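Local coordinates for isoprenyl transferase (Campylobacter jejuni, PDB 3UGS), which probably catalyses the condensation of isopentenyl diphosphate with allylic diphosphates, building the long polyprenyl diphosphate chain, at residues D168-K179 with Q188-T199. Sequence-based numbering, arbitrary orientation.
Sequences DVDLMLRVGNAK and QCSYAEIYFSET. With FFT ((2Z,6Z)-3,7,11-trimethyldodeca-2,6,10-trien-1-yl dihydrogen phosphate), chain C.
The ring of Phe196 has the chain of Lys179 over one face and Arg174 at its edge, where Arg174 CB comes within 3.5 Å of Phe196 CD1. Lys179 CD lies 4.0 Å from the centroid of the Phe196 ring, 19° off its normal, a CH-pi contact. Ile194 CG2 lies over the rim of the opposite face. Bending back at its last torsion (chi4 -55°), Lys179 brings NZ into a long salt bridge with Glu198 OE2 and a weak hydrogen bond to Asn177 O.

Folded at chi2 and chi3, Arg174 leads its guanidinium away from strand 193-197 to the farnesyl monophosphate. Arg174 NH1 donates to FFT O1 at 2.7 Å and Arg174 NH2 to FFT O3 at 2.8 Å, the phosphorus lying in the guanidinium plane. NH2 also donates to Arg180 O, which helps fix the group's rotation.

Between the strands, a parallel ladder begins with Glu193 N to Asp170 O; the next rung, Met172 N to Glu193 O at 2.8 Å, is nearly straight, and the last joins Gly176 N to Ser197 O. On the face bearing Leu173 and Tyr195, Leu173 CD1 touches the ring edge at Tyr195 CD2, 3.5 Å away. Glu193, a probable magnesium ligand, forms a salt bridge with Arg180 of the second subunit. Strand 193-197 is outermost in this chain's six-stranded parallel sheet and meets the second subunit; its partner delivers a substrate-binding arginine to the phosphate end of a cis-prenyltransferase pocket.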
loop_
_atom_site.group_PDB
_atom_site.type_symbol
_atom_site.label_atom_id
_atom_site.label_comp_id
_atom_site.label_asym_id
_atom_site.label_seq_id
_atom_site.Cartn_x
_atom_site.Cartn_y
_atom_site.Cartn_z
ATOM N N ASP A 168 -6.641 10.625 -3.330
ATOM C CA ASP A 168 -5.959 9.945 -2.188
ATOM C C ASP A 168 -7.034 9.329 -1.270
ATOM O O ASP A 168 -8.129 9.858 -1.068
ATOM C CB ASP A 168 -5.069 10.854 -1.331
ATOM C CG ASP A 168 -3.785 11.335 -2.037
ATOM O OD1 ASP A 168 -3.304 10.692 -2.995
ATOM O OD2 ASP A 168 -3.239 12.394 -1.603
ATOM N N VAL A 169 -6.706 8.139 -0.808
ATOM C CA VAL A 169 -7.497 7.423 0.197
ATOM C C VAL A 169 -7.102 7.983 1.557
ATOM O O VAL A 169 -5.937 8.082 1.906
ATOM C CB VAL A 169 -7.254 5.893 0.185
ATOM C CG1 VAL A 169 -7.828 5.236 1.448
ATOM C CG2 VAL A 169 -7.781 5.268 -1.112
ATOM N N ASP A 170 -8.097 8.401 2.293
ATOM C CA ASP A 170 -7.906 8.862 3.700
ATOM C C ASP A 170 -7.958 7.731 4.669
ATOM O O ASP A 170 -7.105 7.588 5.545
ATOM C CB ASP A 170 -8.951 9.893 4.065
ATOM C CG ASP A 170 -8.884 11.103 3.124
ATOM O OD1 ASP A 170 -7.789 11.751 3.034
ATOM O OD2 ASP A 170 -9.914 11.389 2.465
ATOM N N LEU A 171 -8.979 6.910 4.469
ATOM C CA LEU A 171 -9.178 5.664 5.255
ATOM C C LEU A 171 -9.392 4.406 4.421
ATOM O O LEU A 171 -10.306 4.303 3.615
ATOM C CB LEU A 171 -10.322 5.809 6.243
ATOM C CG LEU A 171 -10.445 4.616 7.188
ATOM C CD1 LEU A 171 -9.188 4.404 8.013
ATOM C CD2 LEU A 171 -11.648 4.750 8.099
ATOM N N MET A 172 -8.514 3.457 4.660
ATOM C CA MET A 172 -8.600 2.108 4.092
ATOM C C MET A 172 -9.078 1.135 5.175
ATOM O O MET A 172 -8.347 0.768 6.078
ATOM C CB MET A 172 -7.267 1.648 3.505
ATOM C CG MET A 172 -7.251 0.221 2.983
ATOM S SD MET A 172 -8.292 -0.043 1.540
ATOM C CE MET A 172 -7.321 0.532 0.172
ATOM N N LEU A 173 -10.319 0.714 5.011
ATOM C CA LEU A 173 -10.975 -0.216 5.908
ATOM C C LEU A 173 -11.038 -1.651 5.344
ATOM O O LEU A 173 -11.623 -1.940 4.317
ATOM C CB LEU A 173 -12.374 0.291 6.264
ATOM C CG LEU A 173 -13.243 -0.592 7.172
ATOM C CD1 LEU A 173 -12.822 -0.530 8.644
ATOM C CD2 LEU A 173 -14.688 -0.149 7.030
ATOM N N ARG A 174 -10.382 -2.545 6.045
ATOM C CA ARG A 174 -10.483 -3.983 5.760
ATOM C C ARG A 174 -11.551 -4.592 6.686
ATOM O O ARG A 174 -11.488 -4.469 7.895
ATOM C CB ARG A 174 -9.141 -4.703 5.936
ATOM C CG ARG A 174 -9.252 -6.207 6.167
ATOM C CD ARG A 174 -9.667 -7.005 4.915
ATOM N NE ARG A 174 -8.637 -6.983 3.862
ATOM C CZ ARG A 174 -8.534 -7.855 2.860
ATOM N NH1 ARG A 174 -9.414 -8.829 2.711
ATOM N NH2 ARG A 174 -7.550 -7.743 1.982
ATOM N N VAL A 175 -12.562 -5.192 6.094
ATOM C CA VAL A 175 -13.527 -5.970 6.860
ATOM C C VAL A 175 -13.309 -7.463 6.610
ATOM O O VAL A 175 -13.658 -8.025 5.579
ATOM C CB VAL A 175 -14.973 -5.619 6.532
ATOM C CG1 VAL A 175 -15.896 -6.335 7.511
ATOM C CG2 VAL A 175 -15.181 -4.105 6.584
ATOM N N GLY A 176 -12.761 -8.096 7.610
ATOM C CA GLY A 176 -12.458 -9.511 7.550
ATOM C C GLY A 176 -11.274 -9.802 8.446
ATOM O O GLY A 176 -10.865 -8.965 9.246
ATOM N N ASN A 177 -10.739 -10.988 8.297
ATOM C CA ASN A 177 -9.520 -11.362 9.024
ATOM C C ASN A 177 -8.168 -11.189 8.267
ATOM O O ASN A 177 -7.103 -11.147 8.883
ATOM C CB ASN A 177 -9.618 -12.780 9.582
ATOM C CG ASN A 177 -8.565 -13.036 10.636
ATOM O OD1 ASN A 177 -8.315 -12.182 11.522
ATOM N ND2 ASN A 177 -7.894 -14.172 10.522
ATOM N N ALA A 178 -8.242 -11.060 6.947
ATOM C CA ALA A 178 -7.043 -10.828 6.076
ATOM C C ALA A 178 -6.376 -9.497 6.411
ATOM O O ALA A 178 -7.029 -8.482 6.572
ATOM C CB ALA A 178 -7.402 -10.845 4.592
ATOM N N LYS A 179 -5.072 -9.533 6.558
ATOM C CA LYS A 179 -4.299 -8.335 6.848
ATOM C C LYS A 179 -3.373 -7.971 5.712
ATOM O O LYS A 179 -2.203 -8.354 5.705
ATOM C CB LYS A 179 -3.454 -8.500 8.094
ATOM C CG LYS A 179 -4.209 -8.994 9.297
ATOM C CD LYS A 179 -4.207 -7.981 10.435
ATOM C CE LYS A 179 -5.044 -8.484 11.596
ATOM N NZ LYS A 179 -6.432 -8.816 11.130
ATOM N N GLN A 188 -2.710 5.479 -4.215
ATOM C CA GLN A 188 -3.631 6.349 -3.462
ATOM C C GLN A 188 -3.477 6.207 -1.922
ATOM O O GLN A 188 -3.722 7.129 -1.132
ATOM C CB GLN A 188 -5.056 6.093 -3.876
ATOM C CG GLN A 188 -5.382 6.441 -5.324
ATOM C CD GLN A 188 -5.207 5.219 -6.247
ATOM O OE1 GLN A 188 -4.568 4.241 -5.862
ATOM N NE2 GLN A 188 -5.800 5.271 -7.457
ATOM N N CYS A 189 -3.014 5.043 -1.526
ATOM C CA CYS A 189 -2.927 4.688 -0.106
ATOM C C CYS A 189 -1.592 5.026 0.540
ATOM O O CYS A 189 -1.329 4.650 1.671
ATOM C CB CYS A 189 -3.234 3.190 0.092
ATOM S SG CYS A 189 -5.030 2.789 0.057
ATOM N N SER A 190 -0.730 5.724 -0.178
ATOM C CA SER A 190 0.649 5.927 0.317
ATOM C C SER A 190 0.644 6.391 1.761
ATOM O O SER A 190 1.393 5.869 2.603
ATOM C CB SER A 190 1.472 6.902 -0.533
ATOM O OG SER A 190 0.795 8.099 -0.720
ATOM N N TYR A 191 -0.211 7.390 1.996
ATOM C CA TYR A 191 -0.470 7.963 3.349
ATOM C C TYR A 191 -1.888 7.728 3.952
ATOM O O TYR A 191 -2.304 8.349 4.920
ATOM C CB TYR A 191 -0.153 9.448 3.348
ATOM C CG TYR A 191 1.328 9.661 3.394
ATOM C CD1 TYR A 191 2.029 9.579 4.608
ATOM C CD2 TYR A 191 2.048 9.883 2.236
ATOM C CE1 TYR A 191 3.413 9.736 4.657
ATOM C CE2 TYR A 191 3.429 10.026 2.272
ATOM C CZ TYR A 191 4.097 9.952 3.484
ATOM O OH TYR A 191 5.467 10.118 3.490
ATOM N N ALA A 192 -2.610 6.805 3.357
ATOM C CA ALA A 192 -3.908 6.404 3.878
ATOM C C ALA A 192 -3.786 5.735 5.278
ATOM O O ALA A 192 -2.924 4.904 5.559
ATOM C CB ALA A 192 -4.623 5.483 2.918
ATOM N N GLU A 193 -4.686 6.133 6.150
ATOM C CA GLU A 193 -4.829 5.484 7.447
ATOM C C GLU A 193 -5.474 4.153 7.187
ATOM O O GLU A 193 -6.314 4.002 6.294
ATOM C CB GLU A 193 -5.664 6.292 8.426
ATOM C CG GLU A 193 -4.986 7.585 8.912
ATOM C CD GLU A 193 -3.706 7.298 9.677
ATOM O OE1 GLU A 193 -3.598 6.224 10.297
ATOM O OE2 GLU A 193 -2.799 8.143 9.669
ATOM N N ILE A 194 -5.025 3.176 7.943
ATOM C CA ILE A 194 -5.446 1.804 7.717
ATOM C C ILE A 194 -6.083 1.216 8.953
ATOM O O ILE A 194 -5.599 1.396 10.075
ATOM C CB ILE A 194 -4.293 0.920 7.278
ATOM C CG1 ILE A 194 -3.873 1.288 5.851
ATOM C CG2 ILE A 194 -4.717 -0.532 7.267
ATOM C CD1 ILE A 194 -2.572 0.645 5.452
ATOM N N TYR A 195 -7.191 0.532 8.738
ATOM C CA TYR A 195 -7.955 -0.029 9.847
ATOM C C TYR A 195 -8.517 -1.404 9.514
ATOM O O TYR A 195 -9.248 -1.582 8.564
ATOM C CB TYR A 195 -9.051 0.935 10.319
ATOM C CG TYR A 195 -9.733 0.500 11.613
ATOM C CD1 TYR A 195 -9.184 0.806 12.865
ATOM C CD2 TYR A 195 -10.907 -0.254 11.591
ATOM C CE1 TYR A 195 -9.784 0.394 14.053
ATOM C CE2 TYR A 195 -11.516 -0.675 12.776
ATOM C CZ TYR A 195 -10.945 -0.345 14.002
ATOM O OH TYR A 195 -11.522 -0.735 15.183
ATOM N N PHE A 196 -8.125 -2.362 10.329
ATOM C CA PHE A 196 -8.610 -3.750 10.243
ATOM C C PHE A 196 -9.729 -4.022 11.253
ATOM O O PHE A 196 -9.484 -4.086 12.439
ATOM C CB PHE A 196 -7.490 -4.761 10.506
ATOM C CG PHE A 196 -6.341 -4.661 9.546
ATOM C CD1 PHE A 196 -6.519 -4.910 8.177
ATOM C CD2 PHE A 196 -5.075 -4.345 10.004
ATOM C CE1 PHE A 196 -5.453 -4.819 7.292
ATOM C CE2 PHE A 196 -4.009 -4.267 9.117
ATOM C CZ PHE A 196 -4.198 -4.505 7.759
ATOM N N SER A 197 -10.956 -4.129 10.773
ATOM C CA SER A 197 -12.075 -4.563 11.634
ATOM C C SER A 197 -12.400 -6.016 11.368
ATOM O O SER A 197 -12.737 -6.399 10.245
ATOM C CB SER A 197 -13.332 -3.724 11.478
ATOM O OG SER A 197 -13.797 -3.764 10.146
ATOM N N GLU A 198 -12.284 -6.812 12.422
ATOM C CA GLU A 198 -12.411 -8.277 12.289
ATOM C C GLU A 198 -13.844 -8.726 12.595
ATOM O O GLU A 198 -14.257 -8.914 13.728
ATOM C CB GLU A 198 -11.385 -9.019 13.114
ATOM C CG GLU A 198 -9.967 -8.637 12.728
ATOM C CD GLU A 198 -8.913 -9.264 13.629
ATOM O OE1 GLU A 198 -8.275 -8.516 14.411
ATOM O OE2 GLU A 198 -8.722 -10.506 13.561
ATOM N N THR A 199 -14.581 -8.864 11.521
ATOM C CA THR A 199 -16.003 -9.098 11.554
ATOM C C THR A 199 -16.396 -9.395 10.134
ATOM O O THR A 199 -15.592 -9.270 9.230
ATOM C CB THR A 199 -16.775 -7.847 12.015
ATOM O OG1 THR A 199 -16.283 -6.697 11.315
ATOM C CG2 THR A 199 -16.608 -7.625 13.508
HETATM O O3 FFT C . -7.034 -10.061 0.501
HETATM P P FFT C . -8.153 -10.986 0.103
HETATM O O1 FFT C . -9.329 -10.920 1.028
HETATM O O2 FFT C . -7.617 -12.364 -0.243
HETATM O O FFT C . -8.775 -10.457 -1.298
HETATM C C14 FFT C . -9.563 -9.249 -1.351
HETATM C C13 FFT C . -9.850 -8.847 -2.780
HETATM C C11 FFT C . -11.083 -8.676 -3.247
HETATM C C12 FFT C . -11.303 -8.290 -4.660
HETATM C C10 FFT C . -12.288 -8.767 -2.352
HETATM C C9 FFT C . -13.298 -9.757 -2.855
HETATM C C8 FFT C . -14.320 -10.038 -1.770
HETATM C C6 FFT C . -15.613 -9.683 -1.905
HETATM C C7 FFT C . -16.636 -9.988 -0.836
HETATM C C5 FFT C . -16.053 -8.973 -3.155
HETATM C C4 FFT C . -17.489 -9.379 -3.389
HETATM C C3 FFT C . -17.958 -9.037 -4.783
HETATM C C1 FFT C . -19.289 -8.997 -5.038
HETATM C C2 FFT C . -20.295 -9.292 -3.937
HETATM C C FFT C . -19.752 -8.648 -6.437
#